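Local coordinates for GTP-binding protein (Thermus thermophilus, PDB 2DBY) that binds guanine nucleotide, here GDP, and is probably an ATPase that associates with the 70S ribosome and its large subunit, at residues P32-L45 with V67-L79. Sequence-based numbering, arbitrary orientation.
Sequences PFATIDKNVGVVPL and VPTHVEFVDIAGL. With FMT (formic acid), chain E.
Edge strand 40-44 of the G-domain sheet runs antiparallel to strand 70-75, which pairs on with strand 3-7. Six backbone hydrogen bonds set the register, from Asp-75 N to Asn-39 O (2.7 Å) down to Leu-45 N with Thr-69 O (3.0 Å); Gly-41 and Phe-73 are a hydrogen-bonded pair. On the face carrying Val-40, Val-42 and Glu-72, His-70 has CG between the backbone N and the carbonyl carbon (chi1 54°), which lays its ring beside Val-42 and turns ND1 to a formic acid, probably a crystallisation component. Val-42 CG1 covers one ring face, 4.1 Å from the centroid and 19° off the normal, a CH-pi contact. At the ring edge His-70 ND1 donates to formic acid O1 (2.8 Å, 173°), while Pro-32 CG approaches NE2 obliquely. Replacing His-70 by an alanine is likely to strip Val-42 CG1 of the ring face it covers, open a gap beside Pro-32 CG and leave the formic acid without this donor. The extended Glu-72 chain passes Val-40 CG1 (3.6 Å from CD) and brings OE1 against Pro-32 CB (3.2 Å). On the other face, Val-43 CG2 meets the Phe-73 ring at CD1 (3.8 Å). Strand 70-75 leads into Asp-75, first residue of the DxxG (G3) motif, which salt-bridges Lys-14 of the GDP-binding P-loop; an antiparallel strand beside the one ending in G3 is characteristic of the Ras-like P-loop GTPase fold.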
ATOM      1  N   PRO A  32       6.085   4.979 -12.421  1.00 18.91           N
ATOM      2  CA  PRO A  32       6.582   3.597 -12.415  1.00 19.21           C
ATOM      3  C   PRO A  32       6.232   3.115 -13.827  1.00 18.71           C
ATOM      4  O   PRO A  32       5.184   3.494 -14.385  1.00 16.14           O
ATOM      5  CB  PRO A  32       5.704   2.911 -11.363  1.00 22.34           C
ATOM      6  CG  PRO A  32       5.274   4.049 -10.447  1.00 19.93           C
ATOM      7  CD  PRO A  32       4.991   5.157 -11.446  1.00 17.18           C
ATOM      8  N   PHE A  33       7.078   2.273 -14.414  1.00 19.36           N
ATOM      9  CA  PHE A  33       6.822   1.800 -15.775  1.00 18.87           C
ATOM     10  C   PHE A  33       5.457   1.126 -15.914  1.00 21.71           C
ATOM     11  O   PHE A  33       4.817   1.214 -16.959  1.00 19.47           O
ATOM     12  CB  PHE A  33       7.918   0.817 -16.200  1.00 21.34           C
ATOM     13  CG  PHE A  33       7.982   0.592 -17.688  1.00 23.69           C
ATOM     14  CD1 PHE A  33       7.855  -0.684 -18.219  1.00 25.73           C
ATOM     15  CD2 PHE A  33       8.215   1.660 -18.551  1.00 21.20           C
ATOM     16  CE1 PHE A  33       7.965  -0.895 -19.597  1.00 30.25           C
ATOM     17  CE2 PHE A  33       8.325   1.454 -19.932  1.00 28.54           C
ATOM     18  CZ  PHE A  33       8.201   0.182 -20.448  1.00 25.53           C
ATOM     19  N   ALA A  34       5.011   0.446 -14.864  1.00 19.15           N
ATOM     20  CA  ALA A  34       3.713  -0.226 -14.909  1.00 19.92           C
ATOM     21  C   ALA A  34       2.557   0.697 -15.259  1.00 15.06           C
ATOM     22  O   ALA A  34       1.521   0.210 -15.693  1.00 18.03           O
ATOM     23  CB  ALA A  34       3.418  -0.903 -13.567  1.00 21.56           C
ATOM     24  N   THR A  35       2.715   2.011 -15.072  1.00 13.03           N
ATOM     25  CA  THR A  35       1.613   2.916 -15.358  1.00 12.60           C
ATOM     26  C   THR A  35       1.303   3.073 -16.853  1.00 15.81           C
ATOM     27  O   THR A  35       0.381   3.785 -17.230  1.00 15.84           O
ATOM     28  CB  THR A  35       1.799   4.328 -14.708  1.00 17.25           C
ATOM     29  OG1 THR A  35       2.968   4.958 -15.240  1.00 15.82           O
ATOM     30  CG2 THR A  35       1.904   4.215 -13.179  1.00 13.50           C
ATOM     31  N   ILE A  36       2.070   2.418 -17.719  1.00 18.42           N
ATOM     32  CA  ILE A  36       1.717   2.504 -19.135  1.00 16.53           C
ATOM     33  C   ILE A  36       0.291   1.957 -19.297  1.00 18.60           C
ATOM     34  O   ILE A  36      -0.468   2.404 -20.156  1.00 20.63           O
ATOM     35  CB  ILE A  36       2.654   1.639 -20.005  1.00 20.50           C
ATOM     36  CG1 ILE A  36       4.061   2.208 -19.958  1.00 24.23           C
ATOM     37  CG2 ILE A  36       2.159   1.610 -21.444  1.00 24.82           C
ATOM     38  CD1 ILE A  36       5.077   1.417 -20.785  1.00 33.89           C
ATOM     39  N   ASP A  37      -0.062   0.981 -18.452  1.00 17.92           N
ATOM     40  CA  ASP A  37      -1.380   0.350 -18.492  1.00 18.54           C
ATOM     41  C   ASP A  37      -2.441   1.382 -18.120  1.00 18.12           C
ATOM     42  O   ASP A  37      -2.274   2.123 -17.149  1.00 16.07           O
ATOM     43  CB  ASP A  37      -1.386  -0.844 -17.520  1.00 17.69           C
ATOM     44  CG  ASP A  37      -2.682  -1.645 -17.552  1.00 23.23           C
ATOM     45  OD1 ASP A  37      -2.608  -2.863 -17.290  1.00 31.01           O
ATOM     46  OD2 ASP A  37      -3.768  -1.087 -17.804  1.00 27.65           O
ATOM     47  N   LYS A  38      -3.512   1.453 -18.894  1.00 15.20           N
ATOM     48  CA  LYS A  38      -4.563   2.431 -18.625  1.00 17.73           C
ATOM     49  C   LYS A  38      -5.208   2.221 -17.248  1.00 18.91           C
ATOM     50  O   LYS A  38      -5.796   3.142 -16.681  1.00 19.17           O
ATOM     51  CB  LYS A  38      -5.640   2.392 -19.726  1.00 23.85           C
ATOM     52  CG  LYS A  38      -6.503   1.130 -19.749  1.00 29.27           C
ATOM     53  CD  LYS A  38      -7.682   1.317 -20.706  1.00 39.66           C
ATOM     54  CE  LYS A  38      -8.737   0.225 -20.546  1.00 49.71           C
ATOM     55  NZ  LYS A  38      -9.977   0.532 -21.347  1.00 52.68           N
ATOM     56  N   ASN A  39      -5.086   1.016 -16.696  1.00 16.28           N
ATOM     57  CA  ASN A  39      -5.694   0.731 -15.392  1.00 14.82           C
ATOM     58  C   ASN A  39      -4.773   0.928 -14.207  1.00 16.61           C
ATOM     59  O   ASN A  39      -5.171   0.645 -13.080  1.00 17.38           O
ATOM     60  CB  ASN A  39      -6.205  -0.710 -15.354  1.00 19.41           C
ATOM     61  CG  ASN A  39      -7.388  -0.922 -16.276  1.00 24.06           C
ATOM     62  OD1 ASN A  39      -8.281  -0.078 -16.346  1.00 26.60           O
ATOM     63  ND2 ASN A  39      -7.405  -2.047 -16.986  1.00 29.64           N
ATOM     64  N   VAL A  40      -3.573   1.437 -14.462  1.00 16.00           N
ATOM     65  CA  VAL A  40      -2.566   1.618 -13.419  1.00 13.87           C
ATOM     66  C   VAL A  40      -2.111   3.074 -13.279  1.00 19.18           C
ATOM     67  O   VAL A  40      -1.722   3.717 -14.266  1.00 15.08           O
ATOM     68  CB  VAL A  40      -1.318   0.733 -13.727  1.00 16.66           C
ATOM     69  CG1 VAL A  40      -0.292   0.851 -12.600  1.00 16.00           C
ATOM     70  CG2 VAL A  40      -1.729  -0.757 -13.933  1.00 14.59           C
ATOM     71  N   GLY A  41      -2.163   3.609 -12.057  1.00 10.77           N
ATOM     72  CA  GLY A  41      -1.735   4.989 -11.882  1.00 10.82           C
ATOM     73  C   GLY A  41      -1.254   5.153 -10.457  1.00 12.04           C
ATOM     74  O   GLY A  41      -1.350   4.214  -9.665  1.00 12.82           O
ATOM     75  N   VAL A  42      -0.745   6.325 -10.125  1.00 12.30           N
ATOM     76  CA  VAL A  42      -0.275   6.544  -8.763  1.00 12.20           C
ATOM     77  C   VAL A  42      -0.886   7.792  -8.162  1.00 13.37           C
ATOM     78  O   VAL A  42      -1.389   8.670  -8.878  1.00 15.03           O
ATOM     79  CB  VAL A  42       1.258   6.686  -8.698  1.00 15.34           C
ATOM     80  CG1 VAL A  42       1.936   5.459  -9.283  1.00 16.68           C
ATOM     81  CG2 VAL A  42       1.694   7.923  -9.439  1.00 18.26           C
ATOM     82  N   VAL A  43      -0.858   7.860  -6.834  1.00 11.76           N
ATOM     83  CA  VAL A  43      -1.361   9.022  -6.120  1.00 11.31           C
ATOM     84  C   VAL A  43      -0.165   9.608  -5.381  1.00 12.98           C
ATOM     85  O   VAL A  43       0.407   8.945  -4.532  1.00 11.89           O
ATOM     86  CB  VAL A  43      -2.439   8.638  -5.061  1.00 11.82           C
ATOM     87  CG1 VAL A  43      -2.869   9.901  -4.289  1.00 13.48           C
ATOM     88  CG2 VAL A  43      -3.652   7.992  -5.734  1.00 15.87           C
ATOM     89  N   PRO A  44       0.260  10.835  -5.733  1.00 14.65           N
ATOM     90  CA  PRO A  44       1.403  11.458  -5.054  1.00 13.87           C
ATOM     91  C   PRO A  44       1.039  11.572  -3.556  1.00 17.17           C
ATOM     92  O   PRO A  44      -0.065  12.027  -3.214  1.00 17.50           O
ATOM     93  CB  PRO A  44       1.496  12.832  -5.722  1.00 14.79           C
ATOM     94  CG  PRO A  44       0.955  12.585  -7.117  1.00 16.44           C
ATOM     95  CD  PRO A  44      -0.253  11.693  -6.817  1.00 16.08           C
ATOM     96  N   LEU A  45       1.965  11.186  -2.681  1.00 13.30           N
ATOM     97  CA  LEU A  45       1.747  11.203  -1.233  1.00 14.35           C
ATOM     98  C   LEU A  45       2.207  12.545  -0.689  1.00 19.36           C
ATOM     99  O   LEU A  45       3.371  12.910  -0.822  1.00 18.41           O
ATOM    100  CB  LEU A  45       2.571  10.101  -0.565  1.00 21.02           C
ATOM    101  CG  LEU A  45       1.926   8.914   0.147  1.00 31.35           C
ATOM    102  CD1 LEU A  45       3.010   8.240   0.991  1.00 23.44           C
ATOM    103  CD2 LEU A  45       0.752   9.358   1.024  1.00 23.64           C
ATOM    104  N   VAL A  67      10.332  16.691  -4.092  1.00 17.50           N
ATOM    105  CA  VAL A  67       9.839  15.602  -4.944  1.00 17.88           C
ATOM    106  C   VAL A  67       9.181  14.579  -4.031  1.00 12.47           C
ATOM    107  O   VAL A  67       9.850  13.892  -3.269  1.00 15.30           O
ATOM    108  CB  VAL A  67      10.991  14.907  -5.705  1.00 19.13           C
ATOM    109  CG1 VAL A  67      10.409  13.826  -6.629  1.00 20.03           C
ATOM    110  CG2 VAL A  67      11.769  15.936  -6.538  1.00 22.75           C
ATOM    111  N   PRO A  68       7.848  14.462  -4.092  1.00 15.95           N
ATOM    112  CA  PRO A  68       7.251  13.469  -3.192  1.00 16.10           C
ATOM    113  C   PRO A  68       7.288  12.078  -3.787  1.00 16.04           C
ATOM    114  O   PRO A  68       7.617  11.892  -4.966  1.00 13.79           O
ATOM    115  CB  PRO A  68       5.812  13.952  -3.046  1.00 12.46           C
ATOM    116  CG  PRO A  68       5.519  14.479  -4.444  1.00 16.51           C
ATOM    117  CD  PRO A  68       6.814  15.196  -4.851  1.00 19.62           C
ATOM    118  N   THR A  69       6.965  11.102  -2.953  1.00 10.81           N
ATOM    119  CA  THR A  69       6.849   9.728  -3.439  1.00 14.08           C
ATOM    120  C   THR A  69       5.352   9.523  -3.763  1.00 14.00           C
ATOM    121  O   THR A  69       4.596  10.499  -3.860  1.00 13.37           O
ATOM    122  CB  THR A  69       7.397   8.694  -2.414  1.00 16.42           C
ATOM    123  OG1 THR A  69       7.336   7.383  -2.993  1.00 12.82           O
ATOM    124  CG2 THR A  69       6.598   8.710  -1.095  1.00 12.00           C
ATOM    125  N   HIS A  70       4.917   8.278  -3.928  1.00 13.73           N
ATOM    126  CA  HIS A  70       3.540   8.007  -4.310  1.00 13.69           C
ATOM    127  C   HIS A  70       3.158   6.563  -3.991  1.00 11.85           C
ATOM    128  O   HIS A  70       4.006   5.764  -3.573  1.00 15.54           O
ATOM    129  CB  HIS A  70       3.404   8.235  -5.822  1.00 15.16           C
ATOM    130  CG  HIS A  70       4.389   7.449  -6.641  1.00 19.15           C
ATOM    131  ND1 HIS A  70       5.220   8.032  -7.574  1.00 22.53           N
ATOM    132  CD2 HIS A  70       4.673   6.126  -6.664  1.00 23.45           C
ATOM    133  CE1 HIS A  70       5.977   7.102  -8.133  1.00 21.24           C
ATOM    134  NE2 HIS A  70       5.666   5.935  -7.597  1.00 26.74           N
ATOM    135  N   VAL A  71       1.873   6.251  -4.187  1.00 12.84           N
ATOM    136  CA  VAL A  71       1.341   4.905  -3.972  1.00 14.08           C
ATOM    137  C   VAL A  71       0.601   4.523  -5.254  1.00 12.13           C
ATOM    138  O   VAL A  71      -0.236   5.290  -5.741  1.00 13.10           O
ATOM    139  CB  VAL A  71       0.343   4.865  -2.799  1.00 14.72           C
ATOM    140  CG1 VAL A  71      -0.214   3.425  -2.641  1.00 15.73           C
ATOM    141  CG2 VAL A  71       1.024   5.305  -1.526  1.00 20.06           C
ATOM    142  N   GLU A  72       0.906   3.342  -5.780  1.00 10.65           N
ATOM    143  CA  GLU A  72       0.302   2.866  -7.030  1.00 11.89           C
ATOM    144  C   GLU A  72      -0.987   2.067  -6.799  1.00 11.95           C
ATOM    145  O   GLU A  72      -1.043   1.226  -5.911  1.00 12.39           O
ATOM    146  CB  GLU A  72       1.329   1.999  -7.760  1.00 13.36           C
ATOM    147  CG  GLU A  72       0.897   1.472  -9.125  1.00 14.11           C
ATOM    148  CD  GLU A  72       2.056   0.816  -9.855  1.00 24.52           C
ATOM    149  OE1 GLU A  72       2.960   1.535 -10.307  1.00 31.33           O
ATOM    150  OE2 GLU A  72       2.069  -0.417  -9.968  1.00 26.83           O
ATOM    151  N   PHE A  73      -2.003   2.343  -7.622  1.00 10.46           N
ATOM    152  CA  PHE A  73      -3.302   1.691  -7.530  1.00 13.27           C
ATOM    153  C   PHE A  73      -3.654   1.117  -8.892  1.00 16.26           C
ATOM    154  O   PHE A  73      -3.382   1.756  -9.917  1.00 18.35           O
ATOM    155  CB  PHE A  73      -4.382   2.704  -7.130  1.00 13.65           C
ATOM    156  CG  PHE A  73      -4.316   3.115  -5.688  1.00 13.92           C
ATOM    157  CD1 PHE A  73      -3.595   4.247  -5.299  1.00 15.06           C
ATOM    158  CD2 PHE A  73      -4.939   2.344  -4.710  1.00 11.39           C
ATOM    159  CE1 PHE A  73      -3.495   4.600  -3.947  1.00 13.15           C
ATOM    160  CE2 PHE A  73      -4.849   2.685  -3.359  1.00  9.79           C
ATOM    161  CZ  PHE A  73      -4.126   3.811  -2.973  1.00 11.80           C
ATOM    162  N   VAL A  74      -4.264  -0.065  -8.898  1.00 11.94           N
ATOM    163  CA  VAL A  74      -4.656  -0.706 -10.143  1.00 13.51           C
ATOM    164  C   VAL A  74      -6.166  -0.918 -10.163  1.00 15.06           C
ATOM    165  O   VAL A  74      -6.738  -1.386  -9.167  1.00 13.06           O
ATOM    166  CB  VAL A  74      -3.983  -2.077 -10.256  1.00 13.24           C
ATOM    167  CG1 VAL A  74      -4.381  -2.756 -11.575  1.00 17.50           C
ATOM    168  CG2 VAL A  74      -2.483  -1.922 -10.137  1.00 17.22           C
ATOM    169  N   ASP A  75      -6.824  -0.568 -11.269  1.00 12.56           N
ATOM    170  CA  ASP A  75      -8.257  -0.792 -11.372  1.00 15.72           C
ATOM    171  C   ASP A  75      -8.327  -2.244 -11.801  1.00 18.48           C
ATOM    172  O   ASP A  75      -8.036  -2.551 -12.967  1.00 16.09           O
ATOM    173  CB  ASP A  75      -8.892   0.073 -12.471  1.00 15.38           C
ATOM    174  CG  ASP A  75     -10.405  -0.136 -12.589  1.00 31.05           C
ATOM    175  OD1 ASP A  75     -10.952  -1.034 -11.909  1.00 26.16           O
ATOM    176  OD2 ASP A  75     -11.054   0.605 -13.367  1.00 25.84           O
ATOM    177  N   ILE A  76      -8.733  -3.118 -10.874  1.00 15.22           N
ATOM    178  CA  ILE A  76      -8.785  -4.546 -11.166  1.00 19.18           C
ATOM    179  C   ILE A  76      -9.971  -4.814 -12.033  1.00 22.18           C
ATOM    180  O   ILE A  76     -11.123  -4.571 -11.658  1.00 30.62           O
ATOM    181  CB  ILE A  76      -8.889  -5.396  -9.907  1.00 17.32           C
ATOM    182  CG1 ILE A  76      -7.603  -5.264  -9.070  1.00 18.76           C
ATOM    183  CG2 ILE A  76      -9.144  -6.867 -10.310  1.00 22.82           C
ATOM    184  CD1 ILE A  76      -6.369  -5.894  -9.677  1.00 17.77           C
ATOM    185  N   ALA A  77      -9.652  -5.355 -13.189  1.00 31.99           N
ATOM    186  CA  ALA A  77     -10.627  -5.641 -14.202  1.00 33.95           C
ATOM    187  C   ALA A  77     -11.044  -7.099 -14.245  1.00 32.31           C
ATOM    188  O   ALA A  77     -10.200  -7.996 -14.111  1.00 27.22           O
ATOM    189  CB  ALA A  77     -10.053  -5.243 -15.513  1.00 30.47           C
ATOM    190  N   GLY A  78     -12.352  -7.312 -14.411  1.00 33.32           N
ATOM    191  CA  GLY A  78     -12.873  -8.658 -14.534  1.00 24.76           C
ATOM    192  C   GLY A  78     -14.164  -9.025 -13.844  1.00 21.86           C
ATOM    193  O   GLY A  78     -14.494  -8.531 -12.752  1.00 24.97           O
ATOM    194  N   LEU A  79     -14.913  -9.905 -14.495  1.00 16.63           N
ATOM    195  CA  LEU A  79     -16.161 -10.407 -13.924  1.00 14.71           C
ATOM    196  C   LEU A  79     -15.652 -11.216 -12.716  1.00 17.11           C
ATOM    197  O   LEU A  79     -14.636 -11.924 -12.832  1.00 16.15           O
ATOM    198  CB  LEU A  79     -16.887 -11.316 -14.939  1.00 19.32           C
ATOM    199  CG  LEU A  79     -18.105 -12.165 -14.485  1.00 21.52           C
ATOM    200  CD1 LEU A  79     -19.114 -12.338 -15.642  1.00 23.44           C
ATOM    201  CD2 LEU A  79     -17.629 -13.547 -13.981  1.00 20.66           C
TER
HETATM  202  C   FMT E 403       4.860  11.482  -7.241  1.00 18.94           C
HETATM  203  O1  FMT E 403       5.428  10.765  -8.028  1.00 21.02           O
HETATM  204  O2  FMT E 403       4.674  12.769  -7.529  1.00 19.29           O
HETATM  205  O   HOH W   1       5.899  11.946  -0.305  1.00 14.74           O